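PDB 5DS0: peptidase M42 from Thaumarchaeota archaeon SCGC AB-539-E09, which is a TET-type aminopeptidase of the M42 family that probably removes residues from the amino termini of peptides with the aid of two metal ions. Local coordinates for residues K11-A16 / A28-Y33; P161-S166 / M175-D180. One frame throughout, in Å; residues are numbered along the deposited sequence.

Contact 1: residues K11-A16 / A28-Y33; sequences KTLMEA and AICKEY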
# COMPACT_ATOMS: atom_id res chain seq x y z
N LYS C 11 -34.83 7.04 -37.97
CA LYS C 11 -35.44 6.29 -36.88
C LYS C 11 -35.25 4.79 -37.04
O LYS C 11 -34.86 4.09 -36.12
CB LYS C 11 -36.94 6.63 -36.79
CG LYS C 11 -37.70 5.96 -35.67
CD LYS C 11 -39.12 6.50 -35.61
CE LYS C 11 -39.74 6.37 -34.23
NZ LYS C 11 -40.16 4.96 -33.99
N THR C 12 -35.53 4.30 -38.23
CA THR C 12 -35.49 2.89 -38.50
C THR C 12 -34.09 2.32 -38.36
O THR C 12 -33.91 1.22 -37.82
CB THR C 12 -36.05 2.62 -39.89
OG1 THR C 12 -37.41 3.04 -39.91
CG2 THR C 12 -36.01 1.15 -40.24
N LEU C 13 -33.11 3.06 -38.86
CA LEU C 13 -31.70 2.69 -38.70
C LEU C 13 -31.26 2.61 -37.25
O LEU C 13 -30.72 1.59 -36.82
CB LEU C 13 -30.79 3.72 -39.39
CG LEU C 13 -30.73 3.70 -40.91
CD1 LEU C 13 -29.94 4.92 -41.39
CD2 LEU C 13 -30.09 2.43 -41.40
N MSE C 14 -31.48 3.67 -36.49
CA MSE C 14 -31.04 3.71 -35.10
C MSE C 14 -31.78 2.70 -34.25
O MSE C 14 -31.29 2.33 -33.19
CB MSE C 14 -31.26 5.09 -34.47
CG MSE C 14 -30.57 6.26 -35.17
SE MSE C 14 -28.81 5.83 -35.94
CE MSE C 14 -28.93 6.97 -37.54
N GLU C 15 -32.97 2.27 -34.69
CA GLU C 15 -33.74 1.30 -33.92
C GLU C 15 -33.53 -0.14 -34.39
O GLU C 15 -33.92 -1.07 -33.70
CB GLU C 15 -35.22 1.66 -33.93
CG GLU C 15 -35.56 2.84 -33.02
CD GLU C 15 -37.05 3.08 -32.90
OE1 GLU C 15 -37.82 2.48 -33.70
OE2 GLU C 15 -37.47 3.87 -32.02
N ALA C 16 -32.90 -0.32 -35.54
CA ALA C 16 -32.64 -1.65 -36.10
C ALA C 16 -31.69 -2.46 -35.27
O ALA C 16 -30.83 -1.92 -34.56
CB ALA C 16 -32.09 -1.52 -37.51
N ALA C 28 -30.31 -4.46 -45.02
CA ALA C 28 -31.54 -4.64 -45.79
C ALA C 28 -32.32 -3.33 -45.86
O ALA C 28 -32.85 -2.97 -46.90
CB ALA C 28 -32.40 -5.73 -45.16
N ILE C 29 -32.37 -2.63 -44.74
CA ILE C 29 -33.04 -1.33 -44.67
C ILE C 29 -32.38 -0.33 -45.61
O ILE C 29 -33.07 0.48 -46.24
CB ILE C 29 -33.01 -0.78 -43.23
CG1 ILE C 29 -34.01 -1.56 -42.36
CG2 ILE C 29 -33.35 0.70 -43.19
CD1 ILE C 29 -33.62 -1.63 -40.91
N CYS C 30 -31.06 -0.39 -45.68
CA CYS C 30 -30.29 0.47 -46.56
C CYS C 30 -30.58 0.15 -48.02
O CYS C 30 -30.79 1.05 -48.82
CB CYS C 30 -28.79 0.34 -46.28
SG CYS C 30 -28.28 0.99 -44.66
N LYS C 31 -30.58 -1.13 -48.38
CA LYS C 31 -30.87 -1.53 -49.76
C LYS C 31 -32.23 -1.06 -50.21
O LYS C 31 -32.38 -0.60 -51.33
CB LYS C 31 -30.80 -3.04 -49.94
CG LYS C 31 -29.38 -3.57 -49.97
CD LYS C 31 -29.35 -5.05 -50.32
CE LYS C 31 -29.22 -5.89 -49.07
NZ LYS C 31 -29.37 -7.35 -49.32
N GLU C 32 -33.21 -1.20 -49.33
CA GLU C 32 -34.58 -0.84 -49.67
C GLU C 32 -34.72 0.67 -49.91
O GLU C 32 -35.31 1.09 -50.91
CB GLU C 32 -35.55 -1.28 -48.58
CG GLU C 32 -36.99 -1.21 -49.04
CD GLU C 32 -37.97 -1.72 -48.00
OE1 GLU C 32 -37.55 -1.97 -46.84
OE2 GLU C 32 -39.16 -1.90 -48.34
N TYR C 33 -34.16 1.48 -49.02
CA TYR C 33 -34.21 2.92 -49.18
C TYR C 33 -33.53 3.37 -50.46
O TYR C 33 -33.97 4.35 -51.08
CB TYR C 33 -33.52 3.58 -48.01
CG TYR C 33 -33.64 5.08 -47.97
CD1 TYR C 33 -34.74 5.68 -47.40
CD2 TYR C 33 -32.64 5.89 -48.48
CE1 TYR C 33 -34.85 7.04 -47.34
CE2 TYR C 33 -32.73 7.27 -48.42
CZ TYR C 33 -33.84 7.84 -47.85
OH TYR C 33 -33.95 9.20 -47.77
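No flat group takes part where Ile29 meets Thr12, Leu13 and Ala16: aliphatic carbons and one sulfur make the whole contact, and there is no ring face or edge to be covered by the opposite helix. Ile29 is the wedge: CD1 adds Ala16 and CG2 adds Leu13, while both branches also touch the methyl of Thr12. With CG1 anti to the carbonyl carbon (chi1 -74°), CD1 reaches in between Thr12 and Ala16, lying 3.7 Å from Thr12 CG2 and also 3.7 Å from Ala16 CB. The other branch, CG2, comes alongside Leu13, whose CD2 stands 4.1 Å away from it as the two side chains pass in opposite directions. The same Leu13 CD2 continues to Cys30 SG at 4.0 Å. Thr12 turns its methyl to the isoleucine, while OG1 is hydrogen-bonded to Glu8 O one turn back, which is consistent with a fixed rotation. With an alanine in place of Ile29, the methyls of Thr12 and Ala16 would probably lose their shared partner and a gap would open between the helices. Helix 179-197 packs against the pair: Cys30 rests on Met189, while Arg182 NH1 is hydrogen-bonded to both Leu13 O and Ala16 O where the first helix ends. The axes of 11-15 and 28-33 approach only to 10.7 Å at 164°, and no hydrogen bond crosses. This spaced, nearly antiparallel pairing of helices 2-15 and 24-34 is that of an N-terminal helical hairpin, joined by a loop and packed against the metallopeptidase fold.

Contact 2: residues P161-S166 / M175-D180; sequences PWSPFS and MGKAFD. With CO (cobalt (II) ion), chain U; CO (cobalt (II) ion), chain T.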
# COMPACT_ATOMS: atom_id res chain seq x y z
N PRO C 161 -28.23 -3.28 -27.44
CA PRO C 161 -28.90 -2.41 -26.50
C PRO C 161 -30.34 -2.16 -26.93
O PRO C 161 -30.63 -2.13 -28.12
CB PRO C 161 -28.10 -1.10 -26.60
CG PRO C 161 -26.77 -1.49 -27.14
CD PRO C 161 -27.05 -2.65 -28.04
N TRP C 162 -31.22 -1.94 -25.97
CA TRP C 162 -32.58 -1.50 -26.25
C TRP C 162 -32.65 -0.00 -26.02
O TRP C 162 -32.42 0.46 -24.91
CB TRP C 162 -33.57 -2.20 -25.32
CG TRP C 162 -34.98 -1.87 -25.66
CD1 TRP C 162 -35.76 -2.49 -26.61
CD2 TRP C 162 -35.78 -0.85 -25.08
NE1 TRP C 162 -37.00 -1.91 -26.65
CE2 TRP C 162 -37.04 -0.90 -25.72
CE3 TRP C 162 -35.57 0.10 -24.08
CZ2 TRP C 162 -38.08 -0.02 -25.38
CZ3 TRP C 162 -36.60 0.97 -23.74
CH2 TRP C 162 -37.84 0.90 -24.39
N SER C 163 -32.97 0.75 -27.08
CA SER C 163 -32.87 2.21 -27.03
C SER C 163 -33.68 2.89 -28.12
O SER C 163 -33.25 2.97 -29.27
CB SER C 163 -31.41 2.62 -27.17
OG SER C 163 -31.25 4.00 -26.93
N PRO C 164 -34.86 3.39 -27.78
CA PRO C 164 -35.72 4.01 -28.79
C PRO C 164 -35.17 5.31 -29.32
O PRO C 164 -34.46 6.03 -28.62
CB PRO C 164 -37.02 4.30 -28.04
CG PRO C 164 -36.95 3.52 -26.78
CD PRO C 164 -35.50 3.35 -26.46
N PHE C 165 -35.54 5.62 -30.54
CA PHE C 165 -35.13 6.85 -31.17
C PHE C 165 -36.18 7.95 -30.97
O PHE C 165 -37.38 7.72 -31.16
CB PHE C 165 -34.94 6.61 -32.66
CG PHE C 165 -34.51 7.84 -33.41
CD1 PHE C 165 -33.17 8.15 -33.53
CD2 PHE C 165 -35.46 8.68 -33.98
CE1 PHE C 165 -32.78 9.27 -34.23
CE2 PHE C 165 -35.07 9.81 -34.67
CZ PHE C 165 -33.73 10.10 -34.81
N SER C 166 -35.71 9.14 -30.61
CA SER C 166 -36.56 10.31 -30.58
C SER C 166 -35.75 11.54 -30.88
O SER C 166 -34.53 11.48 -31.01
CB SER C 166 -37.26 10.44 -29.24
OG SER C 166 -36.37 10.93 -28.26
N MSE C 175 -31.81 11.57 -30.39
CA MSE C 175 -31.47 10.76 -29.23
C MSE C 175 -31.75 9.32 -29.52
O MSE C 175 -32.85 8.98 -29.94
CB MSE C 175 -32.31 11.19 -28.05
CG MSE C 175 -31.96 10.46 -26.76
SE MSE C 175 -33.03 11.27 -25.30
CE MSE C 175 -32.55 10.19 -23.73
N GLY C 176 -30.76 8.46 -29.29
CA GLY C 176 -30.89 7.04 -29.54
C GLY C 176 -29.56 6.35 -29.61
O GLY C 176 -28.53 6.89 -29.22
N LYS C 177 -29.58 5.10 -30.06
CA LYS C 177 -28.36 4.29 -30.09
C LYS C 177 -27.84 4.19 -31.51
O LYS C 177 -28.48 4.65 -32.45
CB LYS C 177 -28.63 2.88 -29.57
CG LYS C 177 -29.45 2.01 -30.52
CD LYS C 177 -29.62 0.61 -29.98
CE LYS C 177 -30.61 -0.20 -30.79
NZ LYS C 177 -29.98 -0.72 -32.02
N ALA C 178 -26.65 3.61 -31.63
CA ALA C 178 -26.07 3.26 -32.92
C ALA C 178 -25.77 4.41 -33.86
O ALA C 178 -25.52 4.18 -35.05
CB ALA C 178 -26.95 2.22 -33.61
N PHE C 179 -25.75 5.65 -33.36
CA PHE C 179 -25.32 6.76 -34.20
C PHE C 179 -23.96 6.42 -34.81
O PHE C 179 -23.72 6.72 -35.97
CB PHE C 179 -25.23 8.06 -33.43
CG PHE C 179 -26.56 8.63 -33.05
CD1 PHE C 179 -27.57 8.75 -33.98
CD2 PHE C 179 -26.79 9.09 -31.77
CE1 PHE C 179 -28.79 9.29 -33.64
CE2 PHE C 179 -28.01 9.64 -31.42
CZ PHE C 179 -29.02 9.72 -32.36
N ASP C 180 -23.09 5.79 -34.02
CA ASP C 180 -21.82 5.28 -34.49
C ASP C 180 -22.09 3.91 -35.09
O ASP C 180 -22.25 2.96 -34.33
CB ASP C 180 -20.87 5.17 -33.30
CG ASP C 180 -19.51 4.61 -33.67
OD1 ASP C 180 -19.18 4.53 -34.88
OD2 ASP C 180 -18.77 4.25 -32.73
CO CO U . -17.31 3.09 -32.73
CO CO T . -17.36 3.99 -35.51
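Ser166 and Met175 are joined by two backbone hydrogen bonds as an antiparallel hydrogen-bonded pair. Ser166 N reaches Met175 O at 2.9 Å, in the carbonyl plane and nearly straight at 167°, and Met175 N returns the bond to Ser166 O at 2.8 Å. Their side chains share one face of the sheet, where Ser166 OG lies beside Met175 CB. Met175, a selenomethionine, then extends away to pack on Leu330 and on Arg100 of the second subunit. A CA-H...O contact adds to the pairing, Phe165 CA lying 3.4 Å from Met175 O.

Among the apolar contacts, Phe165 and Phe179 meet at their edges, CE1 to CE1 at 4.0 Å, with the side chains crossing at about a right angle. Lys177 gives its aliphatic stem to the loop: its CB is 3.7 Å from Ser163 CB, and the stem runs on past Pro161, with CD 4.1 Å from Pro161 CB. The bend at its last torsion (chi4 80°) carries NZ to a hydrogen bond with Ala16 O and a salt bridge with Glu69, so the ammonium group is satisfied although the residue is buried. Ser163 OG is hydrogen-bonded to His327 O and to Arg100 of the second subunit, which also binds Pro164 O.

Metal coordination belongs to the second segment. Asp180 bridges two cobalt ions, OD1 binding one at 2.0 Å and OD2 the other at 1.9 Å. His66, Glu214 and Glu237 complete the site of OD1, and Glu215 and His325 bind the ion held by OD2. A carboxylate shared in this way, which here follows strand 173-176 after a short turn, is characteristic of the dinuclear centre of M42 aminopeptidases and related enzymes of the clan.

Both contacts are buried, yet they differ in chemistry. Contact 1 is wholly apolar across its segments and joins two helices by aliphatic carbons and a sulfur, with no other subunit touching them. Contact 2 adds strand pairing and buried polar groups, and it lies where the barrel's last strand, 158-161, leads back to the metal-bearing part of the chain, beside a second subunit. Helix 179-197 packs on the helical hairpin, and Phe179 at its first turn meets contact 2. The two contacts also touch directly: Glu15 OE2 takes a probable hydrogen bond from Phe165 N at 3.0 Å, and Met14 CG packs on Phe165 CD1.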